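Side-chain contacts in metallo-carboxypeptidase (Pseudomonas aeruginosa, PDB 4A39), which probably acts as a zinc-dependent carboxypeptidase of the M14 family, related to the cytosolic carboxypeptidases of mammals: residues Gln101-Asp105 and Gly106-Gln110; Gly58-Pro61 and Ala62-His65. All coordinates share one frame; numbering follows the deposited sequence.

Contact 1: Gln101-Asp105 and Gly106-Gln110; sequences QYDAD and GLHFQ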
loop_
_atom_site.group_PDB
_atom_site.type_symbol
_atom_site.label_atom_id
_atom_site.label_comp_id
_atom_site.label_asym_id
_atom_site.label_seq_id
_atom_site.Cartn_x
_atom_site.Cartn_y
_atom_site.Cartn_z
ATOM N N GLN A 101 -20.110 11.751 -4.661
ATOM C CA GLN A 101 -21.067 11.775 -3.556
ATOM C C GLN A 101 -21.448 10.334 -3.241
ATOM O O GLN A 101 -21.303 9.449 -4.086
ATOM C CB GLN A 101 -22.339 12.541 -3.930
ATOM C CG GLN A 101 -22.133 13.878 -4.615
ATOM C CD GLN A 101 -21.832 13.735 -6.093
ATOM O OE1 GLN A 101 -22.459 12.929 -6.792
ATOM N NE2 GLN A 101 -20.889 14.528 -6.583
ATOM N N TYR A 102 -21.949 10.106 -2.030
ATOM C CA TYR A 102 -22.356 8.773 -1.611
ATOM C C TYR A 102 -23.725 8.766 -0.931
ATOM O O TYR A 102 -23.978 9.549 -0.014
ATOM C CB TYR A 102 -21.309 8.184 -0.652
ATOM C CG TYR A 102 -21.650 6.792 -0.153
ATOM C CD1 TYR A 102 -21.677 5.705 -1.025
ATOM C CD2 TYR A 102 -21.965 6.570 1.186
ATOM C CE1 TYR A 102 -22.011 4.424 -0.573
ATOM C CE2 TYR A 102 -22.301 5.296 1.648
ATOM C CZ TYR A 102 -22.322 4.231 0.765
ATOM O OH TYR A 102 -22.655 2.973 1.221
ATOM N N ASP A 103 -24.609 7.888 -1.397
ATOM C CA ASP A 103 -25.936 7.739 -0.804
ATOM C C ASP A 103 -26.400 6.288 -0.935
ATOM O O ASP A 103 -25.618 5.414 -1.301
ATOM C CB ASP A 103 -26.952 8.696 -1.446
ATOM C CG ASP A 103 -27.058 8.530 -2.945
ATOM O OD1 ASP A 103 -26.903 7.393 -3.433
ATOM O OD2 ASP A 103 -27.316 9.540 -3.637
ATOM N N ALA A 104 -27.668 6.027 -0.636
ATOM C CA ALA A 104 -28.193 4.669 -0.696
ATOM C C ALA A 104 -28.096 4.029 -2.075
ATOM O O ALA A 104 -28.115 2.802 -2.193
ATOM C CB ALA A 104 -29.642 4.648 -0.218
ATOM N N ASP A 105 -27.985 4.854 -3.113
ATOM C CA ASP A 105 -27.901 4.347 -4.479
ATOM C C ASP A 105 -26.476 3.942 -4.867
ATOM O O ASP A 105 -26.267 3.280 -5.888
ATOM C CB ASP A 105 -28.437 5.394 -5.460
ATOM C CG ASP A 105 -28.536 4.865 -6.880
ATOM O OD1 ASP A 105 -29.090 3.760 -7.061
ATOM O OD2 ASP A 105 -28.070 5.553 -7.813
ATOM N N GLY A 106 -25.504 4.341 -4.050
ATOM C CA GLY A 106 -24.120 3.985 -4.316
ATOM C C GLY A 106 -23.177 5.170 -4.420
ATOM O O GLY A 106 -23.532 6.286 -4.047
ATOM N N LEU A 107 -21.963 4.921 -4.911
ATOM C CA LEU A 107 -20.983 5.991 -5.088
ATOM C C LEU A 107 -21.239 6.617 -6.447
ATOM O O LEU A 107 -21.380 5.905 -7.441
ATOM C CB LEU A 107 -19.549 5.444 -5.063
ATOM C CG LEU A 107 -18.450 6.500 -5.262
ATOM C CD1 LEU A 107 -18.320 7.334 -3.996
ATOM C CD2 LEU A 107 -17.126 5.837 -5.590
ATOM N N HIS A 108 -21.299 7.946 -6.485
ATOM C CA HIS A 108 -21.527 8.669 -7.728
ATOM C C HIS A 108 -20.384 9.643 -7.982
ATOM O O HIS A 108 -19.843 10.228 -7.048
ATOM C CB HIS A 108 -22.825 9.486 -7.659
ATOM C CG HIS A 108 -24.017 8.705 -7.199
ATOM N ND1 HIS A 108 -24.438 8.688 -5.887
ATOM C CD2 HIS A 108 -24.870 7.904 -7.880
ATOM C CE1 HIS A 108 -25.502 7.909 -5.779
ATOM N NE2 HIS A 108 -25.783 7.420 -6.974
ATOM N N PHE A 109 -20.008 9.801 -9.246
ATOM C CA PHE A 109 -18.988 10.771 -9.611
ATOM C C PHE A 109 -19.259 11.270 -11.026
ATOM O O PHE A 109 -19.797 10.538 -11.863
ATOM C CB PHE A 109 -17.558 10.212 -9.430
ATOM C CG PHE A 109 -17.319 8.851 -10.034
ATOM C CD1 PHE A 109 -16.853 8.724 -11.340
ATOM C CD2 PHE A 109 -17.474 7.703 -9.262
ATOM C CE1 PHE A 109 -16.536 7.469 -11.868
ATOM C CE2 PHE A 109 -17.160 6.439 -9.783
ATOM C CZ PHE A 109 -16.690 6.326 -11.086
ATOM N N GLN A 110 -18.922 12.534 -11.274
ATOM C CA GLN A 110 -19.170 13.143 -12.573
ATOM C C GLN A 110 -17.944 13.769 -13.223
ATOM O O GLN A 110 -17.030 14.251 -12.546
ATOM C CB GLN A 110 -20.258 14.224 -12.459
ATOM C CG GLN A 110 -21.557 13.795 -11.771
ATOM C CD GLN A 110 -21.452 13.764 -10.254
ATOM O OE1 GLN A 110 -20.939 14.697 -9.635
ATOM N NE2 GLN A 110 -21.953 12.691 -9.648
#
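Gln101 and Gln110 reach each other because both side chains leave the backbone with CG opposite the carbonyl carbon (chi1 -46° and -51°) and then bend at chi2, so that their amides arrive from opposite directions. They lie on one face of a beta hairpin, strands 96-103 and 106-111, in the N-terminal beta domain of this cytosolic carboxypeptidase. The two amides form a nearly coplanar cyclic pair: NE2 of Gln110 donates to OE1 of Gln101 over 2.9 Å, and NE2 of Gln101 returns a bond of 3.1 Å to OE1 of Gln110. Each donor sits on a carbonyl lone pair, which fixes the rotation of both groups.

Between these strands Gln101 and His108 form a hydrogen-bonded antiparallel pair, with His108 N to Gln101 O at 2.8 Å. The reversal is a type I turn from Asp103 to Gly106, where Gly106 N donates to Asp103 O over 3.0 Å. Gly106 has positive phi where the turn opens into strand 106-111. Across the strands Tyr102 pairs with Leu107 on the other face, where the tyrosine ring also meets Trp81.

At the turn, Asp105 carries a double load. Its OD2 forms a salt bridge with Arg37 and also accepts from the His108 ring, which would probably steady the imidazole and its proton on NE2. That bond, from NE2 of His108 to OD2 of Asp105, is 3.1 Å long and almost straight at 175°, reaching the oxygen on its anti side.

Contact 2: Gly58-Pro61 and Ala62-His65; sequences GMAP and ATEH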
loop_
_atom_site.group_PDB
_atom_site.type_symbol
_atom_site.label_atom_id
_atom_site.label_comp_id
_atom_site.label_asym_id
_atom_site.label_seq_id
_atom_site.Cartn_x
_atom_site.Cartn_y
_atom_site.Cartn_z
ATOM N N GLY A 58 -14.611 6.204 -26.410
ATOM C CA GLY A 58 -15.686 6.656 -27.280
ATOM C C GLY A 58 -16.652 7.662 -26.672
ATOM O O GLY A 58 -17.807 7.745 -27.089
ATOM N N MET A 59 -16.194 8.437 -25.692
ATOM C CA MET A 59 -17.065 9.425 -25.061
ATOM C C MET A 59 -17.266 10.638 -25.961
ATOM O O MET A 59 -16.337 11.079 -26.644
ATOM C CB MET A 59 -16.483 9.880 -23.720
ATOM C CG MET A 59 -16.272 8.766 -22.713
ATOM S SD MET A 59 -15.713 9.408 -21.125
ATOM C CE MET A 59 -14.044 9.857 -21.522
ATOM N N ALA A 60 -18.481 11.175 -25.956
ATOM C CA ALA A 60 -18.802 12.341 -26.772
ATOM C C ALA A 60 -18.246 13.607 -26.129
ATOM O O ALA A 60 -18.116 13.687 -24.909
ATOM C CB ALA A 60 -20.315 12.457 -26.943
ATOM N N PRO A 61 -17.905 14.616 -26.948
ATOM C CA PRO A 61 -17.358 15.880 -26.444
ATOM C C PRO A 61 -18.417 16.794 -25.836
ATOM O O PRO A 61 -19.602 16.676 -26.150
ATOM C CB PRO A 61 -16.727 16.491 -27.688
ATOM C CG PRO A 61 -17.704 16.087 -28.751
ATOM C CD PRO A 61 -17.961 14.624 -28.421
ATOM N N ALA A 62 -17.974 17.703 -24.968
ATOM C CA ALA A 62 -18.862 18.659 -24.315
ATOM C C ALA A 62 -20.087 17.945 -23.771
ATOM O O ALA A 62 -21.217 18.404 -23.944
ATOM C CB ALA A 62 -19.283 19.742 -25.310
ATOM N N THR A 63 -19.851 16.824 -23.098
ATOM C CA THR A 63 -20.931 16.020 -22.549
ATOM C C THR A 63 -20.649 15.598 -21.111
ATOM O O THR A 63 -19.601 15.021 -20.816
ATOM C CB THR A 63 -21.140 14.754 -23.413
ATOM O OG1 THR A 63 -21.524 15.143 -24.738
ATOM C CG2 THR A 63 -22.220 13.856 -22.816
ATOM N N GLU A 64 -21.586 15.892 -20.217
ATOM C CA GLU A 64 -21.429 15.512 -18.822
ATOM C C GLU A 64 -21.709 14.024 -18.668
ATOM O O GLU A 64 -22.738 13.529 -19.124
ATOM C CB GLU A 64 -22.390 16.302 -17.933
ATOM C CG GLU A 64 -22.431 15.819 -16.490
ATOM C CD GLU A 64 -23.347 16.654 -15.615
ATOM O OE1 GLU A 64 -24.536 16.815 -15.970
ATOM O OE2 GLU A 64 -22.875 17.148 -14.569
ATOM N N HIS A 65 -20.780 13.312 -18.037
ATOM C CA HIS A 65 -20.949 11.882 -17.800
ATOM C C HIS A 65 -21.120 11.668 -16.307
ATOM O O HIS A 65 -20.337 12.177 -15.502
ATOM C CB HIS A 65 -19.740 11.098 -18.312
ATOM C CG HIS A 65 -19.601 11.124 -19.800
ATOM N ND1 HIS A 65 -19.699 9.994 -20.583
ATOM C CD2 HIS A 65 -19.420 12.159 -20.654
ATOM C CE1 HIS A 65 -19.590 10.332 -21.856
ATOM N NE2 HIS A 65 -19.420 11.641 -21.926
HETATM O O HOH W 1 -17.264 15.411 -22.840
#
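Met59 lays its sulfur over one face of the His65 imidazole, a Met-aromatic contact in the loop that joins strand 53-57 to strand 65-69. SD of Met59 stands 4.2 Å from the centroid of the His65 ring and only 17° off its normal, while CB of Met59 comes within 3.7 Å of CE1 of the same ring. The thioether gets there by leaving the backbone with CG opposite the carbonyl carbon, running extended through chi2 and folding only at chi3 (-73°). Ala60 O lies by the ring's edge, near its plane, with NE2 of His65 3.8 Å away.

Farther out along the loop, Thr63 turns its hydroxyl back on the chain. Its OG1 donates to Pro61 O over 2.8 Å, approaching from above the carbonyl plane instead of along a lone pair. The methyl of Ala60 rests 3.7 Å from OG1 of Thr63. Between those residues Ala62 has positive phi (47°), which brings Thr63 back to face Ala60 and Pro61.

A water lies 2.8 Å from Ala60 O, to which it probably donates, and accepts from Thr63 N at 3.0 Å, bridging two backbone groups.

Beyond the loop, Pro113 lies against both Met59 and His65, Met14 also touches the histidine, and Pro33 meets Thr63. Backbone bonds from Met59 to Ser116 and from His65 to Leu111 anchor the two ends.

The chemistry is therefore divided: hydroxyl and water serve backbone polar groups near the apex, while the base rests on sulfur and ring. ND1 of His65 is buried there without a polar partner, probably making a charged imidazole less favourable.

From the N terminus, contact 2 comes first, closing the loop between strands 53-57 and 65-69. Contact 1 follows after strand 87-89 and closes the hairpin of strands 96-103 and 106-111. The two lie in series, neither nested nor crossed, with centres about 20 Å apart. Yet the strands they join belong to one mixed sheet of the N-terminal domain, where strand 106-111 runs antiparallel beside strand 65-69. That pairing brings them together: CB of Gln110, at the end of contact 1, packs 3.7 Å from O of His65, the last residue of contact 2. Both lie away from the zinc site.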